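Local coordinates for MIP07328p (Drosophila melanogaster, PDB 6FKK), which probably acts as a membrane-anchored axon guidance cue of the semaphorin family, a chemorepellent that signals by binding semaphorin receptors through its sema domain, at residues A141-S153 with S164-Y178. Sequence-based numbering, arbitrary orientation.
Sequences AQGLCPYSPAHNS and SATVADFSGGDPLIY. With NAG (2-acetamido-2-deoxy-beta-D-glucopyranose), chain E.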
ATOM      1  N   ALA A 141      -4.963  11.073 -21.551  1.00 67.39           N
ATOM      2  CA  ALA A 141      -4.902  10.189 -20.391  1.00 65.08           C
ATOM      3  C   ALA A 141      -6.065  10.427 -19.434  1.00 64.70           C
ATOM      4  O   ALA A 141      -5.956  10.113 -18.244  1.00 56.59           O
ATOM      5  CB  ALA A 141      -3.574  10.350 -19.651  1.00 64.43           C
ATOM      6  N   GLN A 142      -7.166  10.987 -19.930  1.00 65.27           N
ATOM      7  CA  GLN A 142      -8.344  11.213 -19.102  1.00 57.54           C
ATOM      8  C   GLN A 142      -8.858   9.889 -18.554  1.00 63.79           C
ATOM      9  O   GLN A 142      -9.201   8.983 -19.318  1.00 68.71           O
ATOM     10  CB  GLN A 142      -9.425  11.915 -19.922  1.00 59.71           C
ATOM     11  CG  GLN A 142     -10.714  12.186 -19.165  1.00 58.55           C
ATOM     12  CD  GLN A 142     -11.795  12.768 -20.053  1.00 89.40           C
ATOM     13  OE1 GLN A 142     -11.663  12.790 -21.277  1.00101.62           O
ATOM     14  NE2 GLN A 142     -12.872  13.246 -19.441  1.00 98.08           N
ATOM     15  N   GLY A 143      -8.900   9.777 -17.227  1.00 52.47           N
ATOM     16  CA  GLY A 143      -9.295   8.548 -16.577  1.00 57.43           C
ATOM     17  C   GLY A 143      -8.187   7.538 -16.389  1.00 65.98           C
ATOM     18  O   GLY A 143      -8.363   6.586 -15.620  1.00 76.71           O
ATOM     19  N   LEU A 144      -7.050   7.708 -17.066  1.00 66.00           N
ATOM     20  CA  LEU A 144      -5.911   6.815 -16.902  1.00 59.47           C
ATOM     21  C   LEU A 144      -4.807   7.403 -16.035  1.00 57.85           C
ATOM     22  O   LEU A 144      -3.971   6.647 -15.532  1.00 60.27           O
ATOM     23  CB  LEU A 144      -5.329   6.444 -18.272  1.00 58.25           C
ATOM     24  CG  LEU A 144      -6.189   5.544 -19.161  1.00 62.98           C
ATOM     25  CD1 LEU A 144      -5.572   5.405 -20.541  1.00 55.35           C
ATOM     26  CD2 LEU A 144      -6.346   4.182 -18.515  1.00 67.01           C
ATOM     27  N   CYS A 145      -4.792   8.720 -15.844  1.00 66.94           N
ATOM     28  CA  CYS A 145      -3.757   9.412 -15.101  1.00 63.96           C
ATOM     29  C   CYS A 145      -4.395  10.557 -14.326  1.00 73.62           C
ATOM     30  O   CYS A 145      -5.343  11.184 -14.821  1.00 67.97           O
ATOM     31  CB  CYS A 145      -2.670   9.954 -16.040  1.00 64.81           C
ATOM     32  SG  CYS A 145      -1.157  10.496 -15.220  1.00 78.54           S
ATOM     33  N   PRO A 146      -3.915  10.847 -13.117  1.00 63.25           N
ATOM     34  CA  PRO A 146      -4.500  11.944 -12.342  1.00 59.09           C
ATOM     35  C   PRO A 146      -4.094  13.304 -12.892  1.00 62.00           C
ATOM     36  O   PRO A 146      -3.158  13.441 -13.683  1.00 65.51           O
ATOM     37  CB  PRO A 146      -3.940  11.725 -10.934  1.00 47.29           C
ATOM     38  CG  PRO A 146      -2.667  10.989 -11.153  1.00 55.53           C
ATOM     39  CD  PRO A 146      -2.926  10.089 -12.333  1.00 53.47           C
ATOM     40  N   TYR A 147      -4.829  14.323 -12.453  1.00 67.09           N
ATOM     41  CA  TYR A 147      -4.566  15.696 -12.864  1.00 66.72           C
ATOM     42  C   TYR A 147      -3.600  16.413 -11.934  1.00 69.75           C
ATOM     43  O   TYR A 147      -2.890  17.328 -12.371  1.00 78.89           O
ATOM     44  CB  TYR A 147      -5.874  16.491 -12.927  1.00 60.70           C
ATOM     45  CG  TYR A 147      -6.803  16.108 -14.055  1.00 63.16           C
ATOM     46  CD1 TYR A 147      -7.483  14.898 -14.046  1.00 59.74           C
ATOM     47  CD2 TYR A 147      -7.023  16.973 -15.120  1.00 73.55           C
ATOM     48  CE1 TYR A 147      -8.338  14.553 -15.072  1.00 73.23           C
ATOM     49  CE2 TYR A 147      -7.878  16.638 -16.150  1.00 67.65           C
ATOM     50  CZ  TYR A 147      -8.532  15.427 -16.121  1.00 72.49           C
ATOM     51  OH  TYR A 147      -9.386  15.085 -17.145  1.00 73.63           O
ATOM     52  N   SER A 148      -3.560  16.019 -10.665  1.00 70.21           N
ATOM     53  CA  SER A 148      -2.792  16.691  -9.632  1.00 60.46           C
ATOM     54  C   SER A 148      -1.761  15.744  -9.030  1.00 59.16           C
ATOM     55  O   SER A 148      -1.965  14.527  -9.019  1.00 64.99           O
ATOM     56  CB  SER A 148      -3.724  17.207  -8.525  1.00 80.77           C
ATOM     57  OG  SER A 148      -2.997  17.758  -7.442  1.00 99.63           O
ATOM     58  N   PRO A 149      -0.639  16.269  -8.527  1.00 68.57           N
ATOM     59  CA  PRO A 149       0.333  15.410  -7.833  1.00 62.20           C
ATOM     60  C   PRO A 149      -0.189  14.805  -6.540  1.00 76.05           C
ATOM     61  O   PRO A 149       0.540  14.027  -5.911  1.00 79.26           O
ATOM     62  CB  PRO A 149       1.506  16.363  -7.554  1.00 73.96           C
ATOM     63  CG  PRO A 149       0.909  17.731  -7.604  1.00 75.01           C
ATOM     64  CD  PRO A 149      -0.151  17.653  -8.658  1.00 78.12           C
ATOM     65  N   ALA A 150      -1.410  15.134  -6.124  1.00 83.39           N
ATOM     66  CA  ALA A 150      -1.977  14.570  -4.907  1.00 87.99           C
ATOM     67  C   ALA A 150      -2.007  13.048  -4.986  1.00111.06           C
ATOM     68  O   ALA A 150      -2.454  12.473  -5.982  1.00 92.40           O
ATOM     69  CB  ALA A 150      -3.384  15.121  -4.679  1.00 69.95           C
ATOM     70  N   HIS A 151      -1.518  12.397  -3.927  1.00132.90           N
ATOM     71  CA  HIS A 151      -1.433  10.938  -3.874  1.00124.39           C
ATOM     72  C   HIS A 151      -2.773  10.334  -3.439  1.00107.77           C
ATOM     73  O   HIS A 151      -2.887   9.637  -2.431  1.00106.86           O
ATOM     74  CB  HIS A 151      -0.304  10.511  -2.944  1.00126.79           C
ATOM     75  CG  HIS A 151       1.018  11.142  -3.260  1.00123.68           C
ATOM     76  ND1 HIS A 151       1.813  10.724  -4.306  1.00121.49           N
ATOM     77  CD2 HIS A 151       1.686  12.158  -2.662  1.00123.15           C
ATOM     78  CE1 HIS A 151       2.911  11.458  -4.342  1.00122.92           C
ATOM     79  NE2 HIS A 151       2.860  12.334  -3.356  1.00122.95           N
ATOM     80  N   ASN A 152      -3.804  10.621  -4.235  1.00 93.03           N
ATOM     81  CA  ASN A 152      -5.145  10.100  -4.007  1.00 61.65           C
ATOM     82  C   ASN A 152      -5.508   8.960  -4.951  1.00 57.99           C
ATOM     83  O   ASN A 152      -6.564   8.344  -4.771  1.00 65.49           O
ATOM     84  CB  ASN A 152      -6.184  11.223  -4.156  1.00 68.68           C
ATOM     85  CG  ASN A 152      -6.233  11.782  -5.567  1.00100.22           C
ATOM     86  OD1 ASN A 152      -5.254  11.683  -6.307  1.00104.29           O
ATOM     87  ND2 ASN A 152      -7.365  12.369  -5.958  1.00109.06           N
ATOM     88  N   SER A 153      -4.665   8.663  -5.941  1.00 56.33           N
ATOM     89  CA  SER A 153      -5.004   7.736  -7.012  1.00 48.22           C
ATOM     90  C   SER A 153      -3.881   6.728  -7.220  1.00 44.38           C
ATOM     91  O   SER A 153      -2.716   6.999  -6.915  1.00 67.22           O
ATOM     92  CB  SER A 153      -5.280   8.489  -8.323  1.00 55.56           C
ATOM     93  OG  SER A 153      -4.152   9.242  -8.731  1.00 81.73           O
ATOM     94  N   SER A 164      -6.719   1.747 -14.005  1.00 53.22           N
ATOM     95  CA  SER A 164      -6.512   3.024 -13.338  1.00 51.94           C
ATOM     96  C   SER A 164      -7.685   3.353 -12.424  1.00 58.51           C
ATOM     97  O   SER A 164      -8.840   3.051 -12.740  1.00 52.43           O
ATOM     98  CB  SER A 164      -6.326   4.144 -14.364  1.00 72.68           C
ATOM     99  OG  SER A 164      -6.101   5.391 -13.727  1.00 77.49           O
ATOM    100  N   ALA A 165      -7.376   3.978 -11.289  1.00 39.15           N
ATOM    101  CA  ALA A 165      -8.377   4.480 -10.352  1.00 42.22           C
ATOM    102  C   ALA A 165      -8.019   5.923 -10.022  1.00 52.40           C
ATOM    103  O   ALA A 165      -7.047   6.170  -9.304  1.00 55.66           O
ATOM    104  CB  ALA A 165      -8.432   3.633  -9.085  1.00 41.14           C
ATOM    105  N   THR A 166      -8.795   6.875 -10.538  1.00 48.62           N
ATOM    106  CA  THR A 166      -8.460   8.284 -10.373  1.00 44.22           C
ATOM    107  C   THR A 166      -9.728   9.110 -10.588  1.00 54.58           C
ATOM    108  O   THR A 166     -10.838   8.620 -10.361  1.00 62.86           O
ATOM    109  CB  THR A 166      -7.307   8.653 -11.329  1.00 48.20           C
ATOM    110  OG1 THR A 166      -7.062  10.067 -11.280  1.00 61.43           O
ATOM    111  CG2 THR A 166      -7.640   8.241 -12.752  1.00 44.48           C
ATOM    112  N   VAL A 167      -9.556  10.363 -10.999  1.00 53.14           N
ATOM    113  CA  VAL A 167     -10.661  11.231 -11.379  1.00 57.12           C
ATOM    114  C   VAL A 167     -10.597  11.465 -12.880  1.00 64.77           C
ATOM    115  O   VAL A 167      -9.519  11.500 -13.482  1.00 70.51           O
ATOM    116  CB  VAL A 167     -10.634  12.572 -10.623  1.00 51.75           C
ATOM    117  CG1 VAL A 167     -11.147  12.392  -9.215  1.00 45.57           C
ATOM    118  CG2 VAL A 167      -9.227  13.132 -10.611  1.00 47.74           C
ATOM    119  N   ALA A 168     -11.773  11.638 -13.484  1.00 49.32           N
ATOM    120  CA  ALA A 168     -11.872  11.901 -14.911  1.00 58.63           C
ATOM    121  C   ALA A 168     -12.035  13.379 -15.238  1.00 63.34           C
ATOM    122  O   ALA A 168     -11.867  13.759 -16.402  1.00 75.10           O
ATOM    123  CB  ALA A 168     -13.046  11.118 -15.516  1.00 55.77           C
ATOM    124  N   ASP A 169     -12.347  14.216 -14.253  1.00 53.97           N
ATOM    125  CA  ASP A 169     -12.622  15.624 -14.486  1.00 68.98           C
ATOM    126  C   ASP A 169     -11.542  16.500 -13.865  1.00 73.75           C
ATOM    127  O   ASP A 169     -10.763  16.067 -13.012  1.00 78.27           O
ATOM    128  CB  ASP A 169     -13.997  16.017 -13.930  1.00 63.82           C
ATOM    129  CG  ASP A 169     -14.051  15.973 -12.415  1.00 80.73           C
ATOM    130  OD1 ASP A 169     -13.455  15.047 -11.825  1.00 89.15           O
ATOM    131  OD2 ASP A 169     -14.688  16.867 -11.815  1.00 82.63           O
ATOM    132  N   PHE A 170     -11.518  17.758 -14.310  1.00 85.14           N
ATOM    133  CA  PHE A 170     -10.520  18.709 -13.835  1.00 83.67           C
ATOM    134  C   PHE A 170     -10.808  19.169 -12.411  1.00 78.72           C
ATOM    135  O   PHE A 170      -9.877  19.508 -11.671  1.00 71.21           O
ATOM    136  CB  PHE A 170     -10.461  19.901 -14.796  1.00 97.50           C
ATOM    137  CG  PHE A 170      -9.777  21.112 -14.235  1.00 95.29           C
ATOM    138  CD1 PHE A 170      -8.398  21.219 -14.263  1.00117.55           C
ATOM    139  CD2 PHE A 170     -10.517  22.158 -13.707  1.00 74.94           C
ATOM    140  CE1 PHE A 170      -7.767  22.337 -13.756  1.00127.43           C
ATOM    141  CE2 PHE A 170      -9.891  23.277 -13.197  1.00100.25           C
ATOM    142  CZ  PHE A 170      -8.515  23.366 -13.220  1.00120.19           C
ATOM    143  N   SER A 171     -12.079  19.182 -12.008  1.00 86.95           N
ATOM    144  CA  SER A 171     -12.446  19.662 -10.682  1.00 84.94           C
ATOM    145  C   SER A 171     -12.201  18.631  -9.590  1.00 81.08           C
ATOM    146  O   SER A 171     -12.142  19.000  -8.411  1.00 85.87           O
ATOM    147  CB  SER A 171     -13.916  20.084 -10.666  1.00 93.19           C
ATOM    148  OG  SER A 171     -14.205  20.978 -11.727  1.00113.63           O
ATOM    149  N   GLY A 172     -12.057  17.359  -9.948  1.00 79.35           N
ATOM    150  CA  GLY A 172     -11.891  16.311  -8.961  1.00 82.21           C
ATOM    151  C   GLY A 172     -13.179  15.773  -8.386  1.00 70.02           C
ATOM    152  O   GLY A 172     -13.188  15.312  -7.238  1.00 78.68           O
ATOM    153  N   GLY A 173     -14.272  15.810  -9.143  1.00 62.06           N
ATOM    154  CA  GLY A 173     -15.552  15.363  -8.633  1.00 55.69           C
ATOM    155  C   GLY A 173     -16.149  14.199  -9.393  1.00 64.58           C
ATOM    156  O   GLY A 173     -17.343  13.912  -9.258  1.00 66.34           O
ATOM    157  N   ASP A 174     -15.336  13.515 -10.198  1.00 68.16           N
ATOM    158  CA  ASP A 174     -15.774  12.348 -10.964  1.00 74.25           C
ATOM    159  C   ASP A 174     -14.770  11.221 -10.764  1.00 73.68           C
ATOM    160  O   ASP A 174     -13.892  10.994 -11.607  1.00 66.05           O
ATOM    161  CB  ASP A 174     -15.935  12.682 -12.448  1.00 69.98           C
ATOM    162  CG  ASP A 174     -16.541  11.538 -13.241  1.00 88.09           C
ATOM    163  OD1 ASP A 174     -17.035  10.572 -12.620  1.00 82.46           O
ATOM    164  OD2 ASP A 174     -16.524  11.604 -14.489  1.00 93.07           O
ATOM    165  N   PRO A 175     -14.874  10.491  -9.658  1.00 55.38           N
ATOM    166  CA  PRO A 175     -13.995   9.340  -9.446  1.00 50.90           C
ATOM    167  C   PRO A 175     -14.443   8.138 -10.262  1.00 50.50           C
ATOM    168  O   PRO A 175     -15.634   7.920 -10.497  1.00 56.04           O
ATOM    169  CB  PRO A 175     -14.137   9.067  -7.946  1.00 48.77           C
ATOM    170  CG  PRO A 175     -15.528   9.520  -7.635  1.00 58.44           C
ATOM    171  CD  PRO A 175     -15.786  10.710  -8.522  1.00 51.15           C
ATOM    172  N   LEU A 176     -13.464   7.347 -10.696  1.00 41.91           N
ATOM    173  CA  LEU A 176     -13.779   6.155 -11.470  1.00 66.87           C
ATOM    174  C   LEU A 176     -12.657   5.137 -11.342  1.00 62.61           C
ATOM    175  O   LEU A 176     -11.546   5.450 -10.908  1.00 57.35           O
ATOM    176  CB  LEU A 176     -14.028   6.484 -12.950  1.00 43.72           C
ATOM    177  CG  LEU A 176     -13.103   7.396 -13.773  1.00 45.24           C
ATOM    178  CD1 LEU A 176     -11.660   6.921 -13.847  1.00 44.59           C
ATOM    179  CD2 LEU A 176     -13.664   7.527 -15.179  1.00 55.05           C
ATOM    180  N   ILE A 177     -12.980   3.907 -11.732  1.00 51.92           N
ATOM    181  CA  ILE A 177     -12.003   2.864 -12.014  1.00 45.75           C
ATOM    182  C   ILE A 177     -12.194   2.467 -13.470  1.00 49.37           C
ATOM    183  O   ILE A 177     -13.304   2.103 -13.875  1.00 56.36           O
ATOM    184  CB  ILE A 177     -12.167   1.652 -11.079  1.00 44.06           C
ATOM    185  CG1 ILE A 177     -12.060   2.085  -9.614  1.00 36.62           C
ATOM    186  CG2 ILE A 177     -11.124   0.601 -11.394  1.00 46.09           C
ATOM    187  CD1 ILE A 177     -12.158   0.938  -8.626  1.00 42.21           C
ATOM    188  N   TYR A 178     -11.124   2.550 -14.256  1.00 48.31           N
ATOM    189  CA  TYR A 178     -11.235   2.506 -15.706  1.00 54.60           C
ATOM    190  C   TYR A 178     -10.206   1.556 -16.304  1.00 55.01           C
ATOM    191  O   TYR A 178      -9.094   1.413 -15.788  1.00 43.43           O
ATOM    192  CB  TYR A 178     -11.067   3.918 -16.289  1.00 45.55           C
ATOM    193  CG  TYR A 178     -11.041   3.989 -17.796  1.00 58.95           C
ATOM    194  CD1 TYR A 178     -12.214   3.937 -18.533  1.00 61.28           C
ATOM    195  CD2 TYR A 178      -9.842   4.128 -18.480  1.00 63.33           C
ATOM    196  CE1 TYR A 178     -12.191   4.011 -19.911  1.00 70.35           C
ATOM    197  CE2 TYR A 178      -9.809   4.201 -19.858  1.00 60.12           C
ATOM    198  CZ  TYR A 178     -10.986   4.142 -20.568  1.00 64.47           C
ATOM    199  OH  TYR A 178     -10.963   4.214 -21.941  1.00 70.74           O
TER
HETATM  200  C1  NAG E1014      -8.571  12.555  -5.193  1.00111.58           C
HETATM  201  C2  NAG E1014      -8.847  14.071  -5.152  1.00130.58           C
HETATM  202  C3  NAG E1014     -10.245  14.370  -4.606  1.00130.63           C
HETATM  203  C4  NAG E1014     -11.301  13.552  -5.336  1.00144.43           C
HETATM  204  C5  NAG E1014     -10.938  12.077  -5.256  1.00141.57           C
HETATM  205  C6  NAG E1014     -11.916  11.186  -5.987  1.00158.52           C
HETATM  206  C7  NAG E1014      -7.649  14.614  -3.058  1.00144.20           C
HETATM  207  C8  NAG E1014      -6.549  15.431  -2.450  1.00135.37           C
HETATM  208  N2  NAG E1014      -7.832  14.771  -4.377  1.00144.18           N
HETATM  209  O3  NAG E1014     -10.518  15.758  -4.763  1.00119.74           O
HETATM  210  O4  NAG E1014     -12.578  13.760  -4.742  1.00155.49           O
HETATM  211  O5  NAG E1014      -9.653  11.878  -5.861  1.00114.25           O
HETATM  212  O6  NAG E1014     -13.247  11.669  -5.867  1.00165.56           O
HETATM  213  O7  NAG E1014      -8.335  13.849  -2.384  1.00150.69           O
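Tyr147 lays one ring face over the backbone of 169-170: Phe170 CA stands 4.3 Å from the ring centroid and 20° off its normal, a CH-pi contact, with Asp169 O over the same face. Val167 O lies at the ring edge, and Tyr147 OH lies 2.9 Å from Ala168 O. CG anti to the carbonyl carbon (chi1 -70°) turns the ring toward the 167-170 loop, and an alanine here would probably leave Phe170 CA without the ring face it packs on and open a gap beside Val167 and Asp169. Among polar contacts, the extended Gln142 side chain gives an NE2 hydrogen bond of 3.2 Å to Ala168 O, bent to 145° at the hydrogen. Ser164 OG sits near two carbonyls, Gly143 O at 3.2 Å and Leu144 O at 3.1 Å. Among carbon contacts, Leu144 CD2 meets the edge of the Tyr178 ring, 3.5 Å from Tyr178 CD2, and Thr166 CB touches Ser153 CB. The glycan on Asn152 ND2 bridges both segments, its O4 hydrogen-bonding Gly172 O at 3.0 Å. The loop 141-153, linking strand 135-140 to strand 154-158, packs against the loop 166-170 and the adjoining ends of antiparallel strands 161-165 and 175-178, consistent with a passage between successive blades of the sema beta-propeller; Phe209 of strand 206-214 touches Ala165 and Ile177.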